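Side-chain contacts in putative regulatory protein SCO4313 (Streptomyces coelicolor, PDB 2OI8), which probably binds DNA as a TetR-family transcription regulator, pairing a helix-turn-helix head with an all-helical body: residues R18-I21 with K22-A25; D58-D61 with E62-E66; L67-D70 with A71-Q75; A95-A98 with W99-D103. All blocks are in the same frame, centred on the assembly; numbering follows the deposited sequence.

Contact 1. Residues R18-I21 with K22-A25; sequences RAEI and KDHA
The backbone N of K22 donates to R18 O at 2.8 Å with an N-H...O angle of 162°. This is one of a series of i to i+4 backbone hydrogen bonds, and three more follow it, from D23 N to A19 O, H24 N to E20 O and A25 N to I21 O. The first torsion of K22 (chi1 -76°) swings CG trans to the carbonyl carbon. The aliphatic chain therefore starts out alongside the turn before it, with CG 3.3 Å from R18 O. Its NZ goes on to a salt bridge with D70. The ring of H24 lies obliquely by the preceding turn, with CD2 3.1 Å from E20 O. On the other side of this ring, ND1 is hydrogen-bonded to E27, which helps fix its rotation. E20 bends at chi2, and its carboxylate comes to 3.8 Å from that of D23, measured OE1 to OD2. The two planes are 79° apart. Both acids are exposed, so solvent probably eases the repulsion.

All eight residues lie on helix 14-32, the first helix of the TetR-type DNA-binding head. I21 and A25 are buried against I42 of helix 39-45, within the predicted helix-turn-helix. K22 and A25 also pack on L63 and L67 of helix 60-84. R18 reaches the loop at Y56 and F57.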
loop_
_atom_site.group_PDB
_atom_site.type_symbol
_atom_site.label_atom_id
_atom_site.label_comp_id
_atom_site.label_asym_id
_atom_site.label_seq_id
_atom_site.Cartn_x
_atom_site.Cartn_y
_atom_site.Cartn_z
ATOM N N ARG A 18 28.876 6.935 0.954
ATOM C CA ARG A 18 27.557 6.651 1.515
ATOM C C ARG A 18 26.478 6.623 0.423
ATOM O O ARG A 18 25.585 5.774 0.450
ATOM C CB ARG A 18 27.201 7.642 2.618
ATOM C CG ARG A 18 27.859 7.320 3.959
ATOM C CD ARG A 18 27.082 7.873 5.186
ATOM N NE ARG A 18 26.581 9.231 4.970
ATOM C CZ ARG A 18 27.331 10.343 4.990
ATOM N NH1 ARG A 18 28.649 10.276 5.227
ATOM N NH2 ARG A 18 26.764 11.539 4.773
ATOM N N ALA A 19 26.597 7.532 -0.555
ATOM C CA ALA A 19 25.667 7.563 -1.683
ATOM C C ALA A 19 25.792 6.305 -2.539
ATOM O O ALA A 19 24.786 5.780 -2.992
ATOM C CB ALA A 19 25.830 8.824 -2.506
ATOM N N GLU A 20 27.013 5.805 -2.731
ATOM C CA GLU A 20 27.198 4.514 -3.389
ATOM C C GLU A 20 26.635 3.353 -2.574
ATOM O O GLU A 20 26.024 2.440 -3.143
ATOM C CB GLU A 20 28.667 4.262 -3.671
ATOM C CG GLU A 20 29.124 4.823 -4.984
ATOM C CD GLU A 20 28.761 3.918 -6.163
ATOM O OE1 GLU A 20 27.615 4.030 -6.689
ATOM O OE2 GLU A 20 29.635 3.104 -6.572
ATOM N N ILE A 21 26.858 3.384 -1.252
ATOM C CA ILE A 21 26.337 2.363 -0.357
ATOM C C ILE A 21 24.830 2.326 -0.527
ATOM O O ILE A 21 24.256 1.254 -0.731
ATOM C CB ILE A 21 26.552 2.660 1.137
ATOM C CG1 ILE A 21 27.984 3.105 1.470
ATOM C CG2 ILE A 21 26.093 1.455 1.997
ATOM C CD1 ILE A 21 29.029 2.090 1.273
ATOM N N LYS A 22 24.212 3.510 -0.434
ATOM C CA LYS A 22 22.761 3.649 -0.507
ATOM C C LYS A 22 22.236 3.162 -1.837
ATOM O O LYS A 22 21.256 2.404 -1.856
ATOM C CB LYS A 22 22.318 5.079 -0.209
ATOM C CG LYS A 22 22.393 5.366 1.286
ATOM C CD LYS A 22 21.701 6.636 1.704
ATOM C CE LYS A 22 22.386 7.858 1.095
ATOM N NZ LYS A 22 21.912 9.061 1.818
ATOM N N ASP A 23 22.905 3.567 -2.929
ATOM C CA ASP A 23 22.666 3.005 -4.255
ATOM C C ASP A 23 22.621 1.481 -4.265
ATOM O O ASP A 23 21.623 0.911 -4.693
ATOM C CB ASP A 23 23.716 3.477 -5.265
ATOM C CG ASP A 23 23.289 4.722 -6.013
ATOM O OD1 ASP A 23 22.261 5.325 -5.640
ATOM O OD2 ASP A 23 23.983 5.105 -6.976
ATOM N N HIS A 24 23.664 0.804 -3.791
ATOM C CA HIS A 24 23.611 -0.664 -3.801
ATOM C C HIS A 24 22.499 -1.217 -2.940
ATOM O O HIS A 24 21.959 -2.283 -3.243
ATOM C CB HIS A 24 24.950 -1.297 -3.427
ATOM C CG HIS A 24 26.041 -0.931 -4.375
ATOM N ND1 HIS A 24 25.998 -1.268 -5.710
ATOM C CD2 HIS A 24 27.168 -0.201 -4.203
ATOM C CE1 HIS A 24 27.066 -0.780 -6.316
ATOM N NE2 HIS A 24 27.792 -0.130 -5.424
ATOM N N ALA A 25 22.149 -0.482 -1.888
ATOM C CA ALA A 25 21.069 -0.878 -0.984
ATOM C C ALA A 25 19.729 -0.927 -1.728
ATOM O O ALA A 25 18.951 -1.848 -1.531
ATOM C CB ALA A 25 20.996 0.050 0.218
#

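Contact 2. Residues D58-D61 with E62-E66; sequences DGRD and ELITE
E62 reaches back to D58 at the start of helix 60-84, the long helix that follows the predicted helix-turn-helix. G59 is the N-cap residue. With its backbone angles a CB would collide with the preceding carbonyl oxygen, which explains the glycine.

The glutamate chain, extended beyond CG, passes back over the helix start, and OE1 takes a weak hydrogen bond from D58 N at 3.1 Å. The two carboxylates stay 4.3 Å apart, D58 OD2 to E62 OE2. A water donates to both, to E62 OE2 at 2.6 Å and weakly to D58 OD2. Further on, D61 O is gripped twice by T65, by N at 2.7 Å and by OG1 at 2.8 Å, from opposite faces of the carbonyl plane. A chi1 of -67° turns OG1 back to that oxygen. It is also hydrogen-bonded to Y118. A valine here would lose the hydroxyl and would probably leave the Y118 hydroxyl without this mate and D61 O with one grip fewer.

R60 NH1 and D61 OD1 form a salt bridge by charge alone, the oxygen lying well out of the guanidinium plane.

The apolar contact is R60 CG with I64 CG1 at 4.0 Å, the two chains running alongside each other.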
loop_
_atom_site.group_PDB
_atom_site.type_symbol
_atom_site.label_atom_id
_atom_site.label_comp_id
_atom_site.label_asym_id
_atom_site.label_seq_id
_atom_site.Cartn_x
_atom_site.Cartn_y
_atom_site.Cartn_z
ATOM N N ASP A 58 26.205 2.112 11.214
ATOM C CA ASP A 58 26.305 1.176 12.313
ATOM C C ASP A 58 25.052 0.298 12.351
ATOM O O ASP A 58 24.207 0.459 13.226
ATOM C CB ASP A 58 26.522 1.906 13.638
ATOM C CG ASP A 58 26.685 0.948 14.800
ATOM O OD1 ASP A 58 26.905 -0.261 14.529
ATOM O OD2 ASP A 58 26.578 1.383 15.977
ATOM N N GLY A 59 24.923 -0.605 11.378
ATOM C CA GLY A 59 23.833 -1.573 11.362
ATOM C C GLY A 59 22.769 -1.289 10.336
ATOM O O GLY A 59 22.575 -0.143 9.922
ATOM N N ARG A 60 22.057 -2.349 9.963
ATOM C CA ARG A 60 21.022 -2.311 8.958
ATOM C C ARG A 60 19.925 -1.270 9.216
ATOM O O ARG A 60 19.364 -0.707 8.271
ATOM C CB ARG A 60 20.413 -3.715 8.783
ATOM C CG ARG A 60 19.134 -3.793 7.882
ATOM C CD ARG A 60 18.554 -5.209 7.887
ATOM N NE ARG A 60 17.102 -5.276 8.143
ATOM C CZ ARG A 60 16.563 -5.198 9.359
ATOM N NH1 ARG A 60 17.334 -5.009 10.416
ATOM N NH2 ARG A 60 15.260 -5.290 9.536
ATOM N N ASP A 61 19.595 -1.025 10.481
ATOM C CA ASP A 61 18.479 -0.112 10.769
ATOM C C ASP A 61 18.878 1.321 10.503
ATOM O O ASP A 61 18.077 2.090 9.990
ATOM C CB ASP A 61 17.959 -0.267 12.200
ATOM C CG ASP A 61 17.171 -1.566 12.412
ATOM O OD1 ASP A 61 16.703 -2.176 11.419
ATOM O OD2 ASP A 61 17.041 -1.975 13.590
ATOM N N GLU A 62 20.118 1.659 10.841
ATOM C CA GLU A 62 20.710 2.948 10.481
ATOM C C GLU A 62 20.680 3.215 8.975
ATOM O O GLU A 62 20.422 4.341 8.541
ATOM C CB GLU A 62 22.154 3.026 10.957
ATOM C CG GLU A 62 22.309 3.450 12.391
ATOM C CD GLU A 62 23.667 4.072 12.655
ATOM O OE1 GLU A 62 24.354 4.509 11.685
ATOM O OE2 GLU A 62 24.042 4.128 13.848
ATOM N N LEU A 63 20.955 2.177 8.190
ATOM C CA LEU A 63 20.901 2.293 6.764
ATOM C C LEU A 63 19.457 2.445 6.327
ATOM O O LEU A 63 19.156 3.329 5.532
ATOM C CB LEU A 63 21.539 1.088 6.091
ATOM C CG LEU A 63 21.428 1.101 4.560
ATOM C CD1 LEU A 63 22.067 2.349 3.892
ATOM C CD2 LEU A 63 22.042 -0.168 4.005
ATOM N N ILE A 64 18.562 1.602 6.852
ATOM C CA ILE A 64 17.154 1.676 6.478
ATOM C C ILE A 64 16.668 3.083 6.792
ATOM O O ILE A 64 16.103 3.772 5.914
ATOM C CB ILE A 64 16.267 0.675 7.267
ATOM C CG1 ILE A 64 16.588 -0.800 6.951
ATOM C CG2 ILE A 64 14.776 1.015 7.083
ATOM C CD1 ILE A 64 16.298 -1.205 5.559
ATOM N N THR A 65 16.933 3.512 8.034
ATOM C CA THR A 65 16.504 4.813 8.516
ATOM C C THR A 65 16.843 5.893 7.510
ATOM O O THR A 65 15.966 6.673 7.175
ATOM C CB THR A 65 17.094 5.156 9.892
ATOM O OG1 THR A 65 16.547 4.273 10.875
ATOM C CG2 THR A 65 16.771 6.583 10.286
ATOM N N GLU A 66 18.092 5.918 7.029
ATOM C CA GLU A 66 18.557 6.920 6.049
ATOM C C GLU A 66 17.851 6.833 4.686
ATOM O O GLU A 66 17.582 7.865 4.040
ATOM C CB GLU A 66 20.082 6.852 5.839
ATOM C CG GLU A 66 20.924 7.678 6.831
ATOM C CD GLU A 66 20.258 9.009 7.233
ATOM O OE1 GLU A 66 20.122 9.903 6.365
ATOM O OE2 GLU A 66 19.864 9.156 8.415
HETATM O O HOH W 1 26.063 4.692 15.334
#

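Contact 3. Residues L67-D70 with A71-Q75; sequences LIRD and AYRSQ
I68 and Y72 pack flank to flank, one helical turn apart. The methyl CG2 of I68 meets the ring at CE2, 3.4 Å away. The Y72 ring also passes obliquely by I68 O, with CD2 at 3.3 Å. Elsewhere on the helix, R73 folds back over the preceding turn. Its chain bends at chi2 and chi3, which brings its two terminal nitrogens close to R69 CG, NH1 at 3.5 Å. R69 CD lies at the edge of the group and R69 O over one face. R73 NH2 makes a salt bridge with D70 OD1 at 3.5 Å, the two planes 84° apart. S74 OG sits between its backbone N and carbonyl carbon (chi1 53°), from where it donates to A71 O at 2.9 Å. That oxygen also accepts from Q75 N.

Outer partners take up the polar ends and probably help position them. D70 OD2 is held by K22 and R69 by D123. S74 OG also meets W99 NE1. Y72 OH is hydrogen-bonded to Q194 of the second subunit. A leucine in place of Y72 would lose the ring and hydroxyl, and would probably open a gap beside I68 and leave Q194 of the second subunit without this partner.

These residues form the middle of helix 60-84. As in other TetR-family proteins, this helix joins the DNA-binding head to the body. Here it touches helix 14-32 of the head and helix 89-102 of the body.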
loop_
_atom_site.group_PDB
_atom_site.type_symbol
_atom_site.label_atom_id
_atom_site.label_comp_id
_atom_site.label_asym_id
_atom_site.label_seq_id
_atom_site.Cartn_x
_atom_site.Cartn_y
_atom_site.Cartn_z
ATOM N N LEU A 67 17.600 5.606 4.234
ATOM C CA LEU A 67 16.831 5.398 3.012
ATOM C C LEU A 67 15.403 5.940 3.198
ATOM O O LEU A 67 14.905 6.668 2.347
ATOM C CB LEU A 67 16.825 3.920 2.615
ATOM C CG LEU A 67 18.163 3.232 2.292
ATOM C CD1 LEU A 67 17.881 1.780 1.979
ATOM C CD2 LEU A 67 18.938 3.892 1.133
ATOM N N ILE A 68 14.770 5.625 4.328
ATOM C CA ILE A 68 13.444 6.208 4.650
ATOM C C ILE A 68 13.442 7.765 4.655
ATOM O O ILE A 68 12.563 8.385 4.041
ATOM C CB ILE A 68 12.807 5.581 5.939
ATOM C CG1 ILE A 68 12.393 4.139 5.670
ATOM C CG2 ILE A 68 11.561 6.329 6.378
ATOM C CD1 ILE A 68 12.118 3.342 6.904
ATOM N N ARG A 69 14.444 8.375 5.291
ATOM C CA ARG A 69 14.624 9.845 5.338
ATOM C C ARG A 69 14.776 10.450 3.935
ATOM O O ARG A 69 14.143 11.478 3.614
ATOM C CB ARG A 69 15.847 10.196 6.213
ATOM C CG ARG A 69 16.031 11.689 6.593
ATOM C CD ARG A 69 17.128 11.943 7.713
ATOM N NE ARG A 69 17.062 10.956 8.807
ATOM C CZ ARG A 69 17.202 11.218 10.110
ATOM N NH1 ARG A 69 17.398 12.465 10.545
ATOM N NH2 ARG A 69 17.116 10.223 10.994
ATOM N N ASP A 70 15.609 9.800 3.115
ATOM C CA ASP A 70 15.859 10.199 1.736
ATOM C C ASP A 70 14.586 10.133 0.936
ATOM O O ASP A 70 14.332 11.001 0.103
ATOM C CB ASP A 70 16.881 9.266 1.066
ATOM C CG ASP A 70 18.322 9.606 1.414
ATOM O OD1 ASP A 70 18.576 10.649 2.050
ATOM O OD2 ASP A 70 19.219 8.827 1.034
ATOM N N ALA A 71 13.792 9.093 1.192
ATOM C CA ALA A 71 12.534 8.881 0.465
ATOM C C ALA A 71 11.552 10.023 0.752
ATOM O O ALA A 71 11.049 10.659 -0.185
ATOM C CB ALA A 71 11.916 7.494 0.784
ATOM N N TYR A 72 11.319 10.296 2.040
ATOM C CA TYR A 72 10.455 11.403 2.476
ATOM C C TYR A 72 10.914 12.728 1.914
ATOM O O TYR A 72 10.083 13.548 1.505
ATOM C CB TYR A 72 10.400 11.504 4.001
ATOM C CG TYR A 72 9.455 10.511 4.628
ATOM C CD1 TYR A 72 8.097 10.517 4.303
ATOM C CD2 TYR A 72 9.907 9.568 5.553
ATOM C CE1 TYR A 72 7.215 9.607 4.867
ATOM C CE2 TYR A 72 9.025 8.650 6.138
ATOM C CZ TYR A 72 7.676 8.682 5.785
ATOM O OH TYR A 72 6.778 7.791 6.344
ATOM N N ARG A 73 12.233 12.919 1.861
ATOM C CA ARG A 73 12.788 14.202 1.451
ATOM C C ARG A 73 12.526 14.510 -0.029
ATOM O O ARG A 73 12.243 15.659 -0.392
ATOM C CB ARG A 73 14.266 14.275 1.815
ATOM C CG ARG A 73 15.019 15.490 1.272
ATOM C CD ARG A 73 16.098 15.967 2.252
ATOM N NE ARG A 73 17.017 14.897 2.655
ATOM C CZ ARG A 73 17.018 14.304 3.849
ATOM N NH1 ARG A 73 16.143 14.663 4.786
ATOM N NH2 ARG A 73 17.901 13.347 4.109
ATOM N N SER A 74 12.598 13.489 -0.877
ATOM C CA SER A 74 12.289 13.687 -2.275
ATOM C C SER A 74 10.782 13.785 -2.499
ATOM O O SER A 74 10.336 14.449 -3.431
ATOM C CB SER A 74 12.889 12.586 -3.145
ATOM O OG SER A 74 12.513 11.315 -2.653
ATOM N N GLN A 75 9.984 13.145 -1.653
ATOM C CA GLN A 75 8.546 13.351 -1.758
ATOM C C GLN A 75 8.203 14.824 -1.452
ATOM O O GLN A 75 7.385 15.453 -2.134
ATOM C CB GLN A 75 7.774 12.398 -0.849
ATOM C CG GLN A 75 6.287 12.413 -1.149
ATOM C CD GLN A 75 5.459 11.721 -0.088
ATOM O OE1 GLN A 75 5.800 11.739 1.089
ATOM N NE2 GLN A 75 4.351 11.114 -0.503
#

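Contact 4. Residues A95-A98 with W99-D103; sequences ALRA and WALDD
The R97 chain leaves the backbone trans to N (chi1 -174°) and runs extended to NE, while L101 starts out trans to its carbonyl carbon (chi1 -62°). These torsions bring the leucine methyl CD1 over one face of the R97 guanidinium, 3.7 Å above its plane and offset toward the rim. The same methyl meets the aliphatic stem, with R97 CG at 3.8 Å. The contact forms the last turns of helix 89-102, in the all-helical C-terminal body of the TetR fold. Beyond L101, the R97 guanidinium makes a salt bridge with E190. The R97 side chain also touches helix 202-213.

A second side-chain pair lies on the buried side. L96 CD1 approaches W99 CE3 at 4.3 Å, a loose apolar contact. The W99 indole is also bordered by Y107 and by Q75 and S78 of helix 60-84. A100 is buried, and its CB packs near L96 O and R97 O and on Y107.

The i to i+4 backbone bonds are regular through L101, whose N donates to R97 O at 2.7 Å. D103 is the N-cap of helix 104-111, and its side chain bonds to R106 N. At the start of this series, W99 N points to A95 O almost straight on, 3.1 Å away.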
loop_
_atom_site.group_PDB
_atom_site.type_symbol
_atom_site.label_atom_id
_atom_site.label_comp_id
_atom_site.label_asym_id
_atom_site.label_seq_id
_atom_site.Cartn_x
_atom_site.Cartn_y
_atom_site.Cartn_z
ATOM N N ALA A 95 2.103 16.084 -9.101
ATOM C CA ALA A 95 3.456 15.966 -8.561
ATOM C C ALA A 95 3.593 14.604 -7.835
ATOM O O ALA A 95 4.549 13.833 -8.057
ATOM C CB ALA A 95 3.730 17.116 -7.598
ATOM N N LEU A 96 2.605 14.309 -7.010
ATOM C CA LEU A 96 2.613 13.081 -6.222
ATOM C C LEU A 96 2.598 11.825 -7.114
ATOM O O LEU A 96 3.257 10.851 -6.782
ATOM C CB LEU A 96 1.438 13.069 -5.218
ATOM C CG LEU A 96 1.325 11.815 -4.328
ATOM C CD1 LEU A 96 2.608 11.589 -3.461
ATOM C CD2 LEU A 96 0.045 11.803 -3.462
ATOM N N ARG A 97 1.869 11.883 -8.247
ATOM C CA ARG A 97 1.704 10.734 -9.145
ATOM C C ARG A 97 3.032 10.367 -9.770
ATOM O O ARG A 97 3.429 9.190 -9.766
ATOM C CB ARG A 97 0.659 11.011 -10.239
ATOM C CG ARG A 97 0.338 9.789 -11.128
ATOM C CD ARG A 97 -0.977 9.906 -11.902
ATOM N NE ARG A 97 -1.134 8.767 -12.804
ATOM C CZ ARG A 97 -1.670 7.593 -12.442
ATOM N NH1 ARG A 97 -2.119 7.430 -11.211
ATOM N NH2 ARG A 97 -1.766 6.571 -13.295
ATOM N N ALA A 98 3.721 11.382 -10.272
ATOM C CA ALA A 98 4.987 11.203 -10.998
ATOM C C ALA A 98 6.104 10.761 -10.071
ATOM O O ALA A 98 6.894 9.878 -10.413
ATOM C CB ALA A 98 5.365 12.491 -11.729
ATOM N N TRP A 99 6.160 11.377 -8.893
ATOM C CA TRP A 99 7.092 10.953 -7.860
ATOM C C TRP A 99 6.850 9.463 -7.535
ATOM O O TRP A 99 7.804 8.663 -7.464
ATOM C CB TRP A 99 6.963 11.824 -6.605
ATOM C CG TRP A 99 7.858 11.349 -5.506
ATOM C CD1 TRP A 99 9.154 11.702 -5.299
ATOM C CD2 TRP A 99 7.531 10.408 -4.467
ATOM N NE1 TRP A 99 9.665 11.045 -4.201
ATOM C CE2 TRP A 99 8.689 10.241 -3.673
ATOM C CE3 TRP A 99 6.381 9.684 -4.141
ATOM C CZ2 TRP A 99 8.725 9.393 -2.574
ATOM C CZ3 TRP A 99 6.417 8.841 -3.049
ATOM C CH2 TRP A 99 7.582 8.706 -2.276
ATOM N N ALA A 100 5.585 9.093 -7.334
ATOM C CA ALA A 100 5.225 7.698 -7.103
ATOM C C ALA A 100 5.642 6.824 -8.282
ATOM O O ALA A 100 6.323 5.807 -8.117
ATOM C CB ALA A 100 3.714 7.559 -6.844
ATOM N N LEU A 101 5.239 7.210 -9.476
ATOM C CA LEU A 101 5.497 6.347 -10.616
ATOM C C LEU A 101 6.959 6.405 -11.019
ATOM O O LEU A 101 7.464 5.496 -11.665
ATOM C CB LEU A 101 4.567 6.663 -11.799
ATOM C CG LEU A 101 3.068 6.455 -11.538
ATOM C CD1 LEU A 101 2.247 6.905 -12.729
ATOM C CD2 LEU A 101 2.721 5.000 -11.172
ATOM N N ASP A 102 7.657 7.455 -10.622
ATOM C CA ASP A 102 9.049 7.582 -11.051
ATOM C C ASP A 102 9.907 6.507 -10.387
ATOM O O ASP A 102 10.910 6.114 -10.942
ATOM C CB ASP A 102 9.605 8.989 -10.813
ATOM C CG ASP A 102 11.086 9.111 -11.185
ATOM O OD1 ASP A 102 11.483 8.853 -12.350
ATOM O OD2 ASP A 102 11.865 9.489 -10.290
ATOM N N ASP A 103 9.492 6.021 -9.218
ATOM C CA ASP A 103 10.301 5.071 -8.431
ATOM C C ASP A 103 9.426 4.276 -7.466
ATOM O O ASP A 103 9.354 4.599 -6.273
ATOM C CB ASP A 103 11.399 5.813 -7.666
ATOM C CG ASP A 103 12.409 4.881 -7.033
ATOM O OD1 ASP A 103 12.152 3.672 -6.875
ATOM O OD2 ASP A 103 13.488 5.354 -6.666
#

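Overall arrangement
The four contacts follow one another along the chain, from contact 1 on helix 14-32, through contacts 2 and 3 on helix 60-84, to contact 4 on helix 89-102. Contacts 1 and 2, centres 12 Å apart, belong to the DNA-binding head. Contact 3 lies nearest the chain's centre and touches both contact 1 and contact 4. K22 NZ meets D70 OD2 at 2.8 Å, and W99 NE1 meets S74 OG at 3.3 Å, probably as a hydrogen bond. Contacts 2 and 4 are on opposite sides of the centre, about 25 Å between centres. Helix 60-84 thus bridges head and body, consistent with a route for signals between them.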